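Local coordinates for protein acyl-coenzyme A oxidase (Caenorhabditis elegans, PDB 5K3J) that catalyses the FAD-dependent desaturation of ascaroside-CoA thioesters bearing a five-carbon omega side chain, the first step of peroxisomal beta-oxidation in pheromone biosynthesis, at residues Thr81-Leu84 with Asn85-Ile88; Asp91-Glu94 with Glu95-Leu99. One frame throughout, in Å; residues are numbered along the deposited sequence.

Interaction 1. Residues Thr81-Leu84 with Asn85-Ile88; sequences TKYL and NQLI
Y83 and L84 meet Q86, L87 and I88 in a short helical turn, where the end of helix 66-82 runs into helix 84-87 of the acyl-CoA oxidase N-terminal region. The backbone carbonyls carry the polar part of the contact. Y83 O accepts from L87 N at 3.2 Å and also takes a weak bond from Q86 N, so two amides share one acceptor. L84 O takes I88 N at 3.2 Å, in a fairly straight bond with an N-H...O angle of 163°. I88 is the first residue to leave helical geometry, so this bond closes the turn. Other polar atoms are satisfied from elsewhere in the chain: T81 OG1 by I77 O and R141, Y83 OH by E54, L87 O by R41.

The side chains pack beside these bonds. The Q86 and Y83 side chains run side by side, pointing the same way, but the amide is turned 69° from the ring plane. Its OE1 sits at the ring edge, and NE2 is 3.6 Å from Y83 CD1. K82 CE lies over one face of the same ring, offset toward its rim. At the base of the tyrosine side chain, Y83 CB meets L87 CD1 at 3.7 Å. L87 also packs on A48 of helix 36-49. The CG of L84 is anti to its own amide nitrogen (chi1 -170°), and the branch beyond it reaches I88. There L84 CD1 touches I88 CD1 at 3.6 Å.

Interaction 2. Residues Asp91-Glu94 with Glu95-Leu99; sequences DNEE and ESLHL
The N-terminal turn of helix 93-103 holds this contact, with N92 as its N-cap. N92 OD1 accepts a weak capping bond of 3.3 Å from E94 N. The CG of N92 is anti to the backbone nitrogen (chi1 -172°), which turns the amide back over the first turn. There it crosses E95. N92 ND2 lies 3.4 Å from E95 CG, and the amide and carboxylate planes are 23° apart. This is packing along the glutamate chain; the carboxylate finds its polar partners elsewhere. OE2 makes a salt bridge to R41, and OE1 accepts from the backbone N of D89.

The main-chain bonds then run in regular helical steps. S96 N donates to N92 O at 3.0 Å. L97 N donates to E93 O at 3.0 Å, and H98 N to E94 O at 3.3 Å. The L97 side chain lies about 6 Å from the bound ascaroside-CoA and about 7 Å from the side chain of E299, a site important for substrate specificity. H98 NE2 is hydrogen-bonded to T46 of helix 36-49.

The capped helix start carries three glutamates, E93, E94 and E95. Their negative charge would probably interact favourably with the helix dipole, while the salt bridges from E93 to K291 and from E95 to R41 would be expected to offset part of it.

Overall arrangement
Both interactions are local helical turns in the acyl-CoA oxidase N-terminal region, and their centres are 11 Å apart. Interaction 1 closes the short helix 84-87, while interaction 2 starts the next helix, 93-103. Each is partly buried. Interaction 1 lies away from the annotated sites, and its buried side is apolar. Interaction 2 lies nearer the centre of the chain and close to the substrate, with a more charged chemistry. The two touch directly: L84 CD1 packs on L99 CD2 at 3.6 Å, and I88 CD1 on S96 CA at 3.6 Å. Both also pack on helix 36-49, whose R41 binds L87 O in one and E95 in the other.

Interaction 1. Residues Thr81-Leu84 with Asn85-Ile88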
# COMPACT_ATOMS: atom_id res chain seq x y z
N THR A 81 1.18 30.87 10.79
CA THR A 81 0.05 31.57 11.40
C THR A 81 0.32 33.07 11.46
O THR A 81 -0.59 33.88 11.27
CB THR A 81 -0.24 31.02 12.81
OG1 THR A 81 -0.60 29.64 12.71
CG2 THR A 81 -1.38 31.79 13.46
N LYS A 82 1.57 33.44 11.70
CA LYS A 82 1.96 34.85 11.70
C LYS A 82 1.80 35.46 10.31
O LYS A 82 1.22 36.53 10.16
CB LYS A 82 3.40 35.01 12.18
CG LYS A 82 4.15 36.17 11.54
CD LYS A 82 5.61 36.19 11.92
CE LYS A 82 6.42 36.96 10.89
NZ LYS A 82 5.72 38.21 10.45
N TYR A 83 2.31 34.76 9.30
CA TYR A 83 2.25 35.24 7.93
C TYR A 83 0.88 34.99 7.29
O TYR A 83 0.68 35.30 6.11
CB TYR A 83 3.33 34.58 7.07
CG TYR A 83 4.74 35.08 7.32
CD1 TYR A 83 5.14 36.33 6.89
CD2 TYR A 83 5.68 34.28 7.97
CE1 TYR A 83 6.43 36.79 7.11
CE2 TYR A 83 6.97 34.72 8.19
CZ TYR A 83 7.34 35.98 7.76
OH TYR A 83 8.62 36.43 7.98
N LEU A 84 -0.07 34.46 8.05
CA LEU A 84 -1.35 34.02 7.49
C LEU A 84 -2.16 35.18 6.90
O LEU A 84 -2.74 35.04 5.82
CB LEU A 84 -2.18 33.29 8.54
CG LEU A 84 -3.44 32.59 8.01
CD1 LEU A 84 -3.06 31.58 6.95
CD2 LEU A 84 -4.23 31.92 9.12
N ASN A 85 -2.22 36.31 7.60
CA ASN A 85 -3.03 37.44 7.16
C ASN A 85 -2.40 38.23 6.02
O ASN A 85 -3.07 39.00 5.34
CB ASN A 85 -3.32 38.37 8.33
CG ASN A 85 -4.64 38.08 9.00
OD1 ASN A 85 -5.38 37.20 8.56
ND2 ASN A 85 -4.95 38.81 10.07
N GLN A 86 -1.10 38.03 5.83
CA GLN A 86 -0.41 38.65 4.71
C GLN A 86 -0.73 37.90 3.42
O GLN A 86 -1.05 38.50 2.39
CB GLN A 86 1.10 38.65 4.92
CG GLN A 86 1.60 39.32 6.17
CD GLN A 86 3.11 39.45 6.17
OE1 GLN A 86 3.74 39.44 5.11
NE2 GLN A 86 3.70 39.55 7.35
N LEU A 87 -0.64 36.58 3.50
CA LEU A 87 -0.61 35.72 2.33
C LEU A 87 -1.98 35.36 1.77
O LEU A 87 -2.13 35.22 0.55
CB LEU A 87 0.16 34.44 2.66
CG LEU A 87 1.63 34.63 3.05
CD1 LEU A 87 2.20 33.40 3.76
CD2 LEU A 87 2.46 34.97 1.82
N ILE A 88 -2.97 35.19 2.64
CA ILE A 88 -4.31 34.80 2.17
C ILE A 88 -5.48 35.46 2.88
O ILE A 88 -5.32 36.20 3.86
CB ILE A 88 -4.55 33.28 2.30
CG1 ILE A 88 -4.56 32.87 3.78
CG2 ILE A 88 -3.53 32.47 1.50
CD1 ILE A 88 -5.10 31.48 4.01

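Interaction 2. Residues Asp91-Glu94 with Glu95-Leu99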
# COMPACT_ATOMS: atom_id res chain seq x y z
N ASP A 91 -10.40 33.24 6.07
CA ASP A 91 -11.62 32.45 6.08
C ASP A 91 -12.00 31.97 4.69
O ASP A 91 -13.15 31.62 4.43
CB ASP A 91 -12.76 33.26 6.71
CG ASP A 91 -12.50 33.58 8.17
OD1 ASP A 91 -11.63 32.91 8.76
OD2 ASP A 91 -13.17 34.48 8.71
N ASN A 92 -11.01 31.97 3.79
CA ASN A 92 -11.15 31.36 2.48
C ASN A 92 -10.55 29.96 2.53
O ASN A 92 -9.33 29.80 2.49
CB ASN A 92 -10.46 32.21 1.41
CG ASN A 92 -10.74 31.73 0.00
OD1 ASN A 92 -11.22 30.62 -0.21
ND2 ASN A 92 -10.43 32.58 -0.98
N GLU A 93 -11.41 28.94 2.62
CA GLU A 93 -10.92 27.58 2.85
C GLU A 93 -10.12 27.05 1.67
O GLU A 93 -9.18 26.28 1.86
CB GLU A 93 -12.07 26.62 3.16
CG GLU A 93 -11.56 25.28 3.65
CD GLU A 93 -12.66 24.29 3.96
OE1 GLU A 93 -13.84 24.62 3.74
OE2 GLU A 93 -12.33 23.17 4.42
N GLU A 94 -10.47 27.47 0.46
CA GLU A 94 -9.71 27.06 -0.72
C GLU A 94 -8.27 27.54 -0.64
O GLU A 94 -7.34 26.77 -0.89
CB GLU A 94 -10.36 27.59 -2.00
CG GLU A 94 -11.48 26.72 -2.54
CD GLU A 94 -11.78 27.01 -4.00
OE1 GLU A 94 -11.49 28.14 -4.45
OE2 GLU A 94 -12.30 26.11 -4.69
N GLU A 95 -8.08 28.80 -0.26
CA GLU A 95 -6.74 29.37 -0.17
C GLU A 95 -5.95 28.79 1.00
O GLU A 95 -4.76 28.54 0.87
CB GLU A 95 -6.81 30.89 -0.04
CG GLU A 95 -7.18 31.60 -1.34
CD GLU A 95 -6.99 33.11 -1.25
OE1 GLU A 95 -6.58 33.59 -0.17
OE2 GLU A 95 -7.25 33.81 -2.25
N SER A 96 -6.62 28.57 2.12
CA SER A 96 -5.95 28.08 3.32
C SER A 96 -5.44 26.66 3.11
O SER A 96 -4.37 26.29 3.60
CB SER A 96 -6.89 28.13 4.53
OG SER A 96 -6.15 28.07 5.74
N LEU A 97 -6.22 25.87 2.37
CA LEU A 97 -5.82 24.51 2.03
C LEU A 97 -4.60 24.49 1.13
O LEU A 97 -3.72 23.65 1.30
CB LEU A 97 -6.97 23.76 1.36
CG LEU A 97 -8.09 23.27 2.30
CD1 LEU A 97 -9.01 22.31 1.57
CD2 LEU A 97 -7.52 22.64 3.57
N HIS A 98 -4.54 25.41 0.17
CA HIS A 98 -3.37 25.49 -0.71
C HIS A 98 -2.14 25.89 0.09
O HIS A 98 -1.07 25.31 -0.08
CB HIS A 98 -3.59 26.50 -1.84
CG HIS A 98 -2.35 26.78 -2.63
ND1 HIS A 98 -1.90 25.95 -3.64
CD2 HIS A 98 -1.44 27.78 -2.54
CE1 HIS A 98 -0.79 26.45 -4.15
NE2 HIS A 98 -0.49 27.56 -3.50
N LEU A 99 -2.30 26.87 0.96
CA LEU A 99 -1.19 27.38 1.76
C LEU A 99 -0.61 26.32 2.69
O LEU A 99 0.60 26.20 2.83
CB LEU A 99 -1.63 28.60 2.56
CG LEU A 99 -0.53 29.26 3.38
CD1 LEU A 99 0.57 29.74 2.47
CD2 LEU A 99 -1.08 30.41 4.21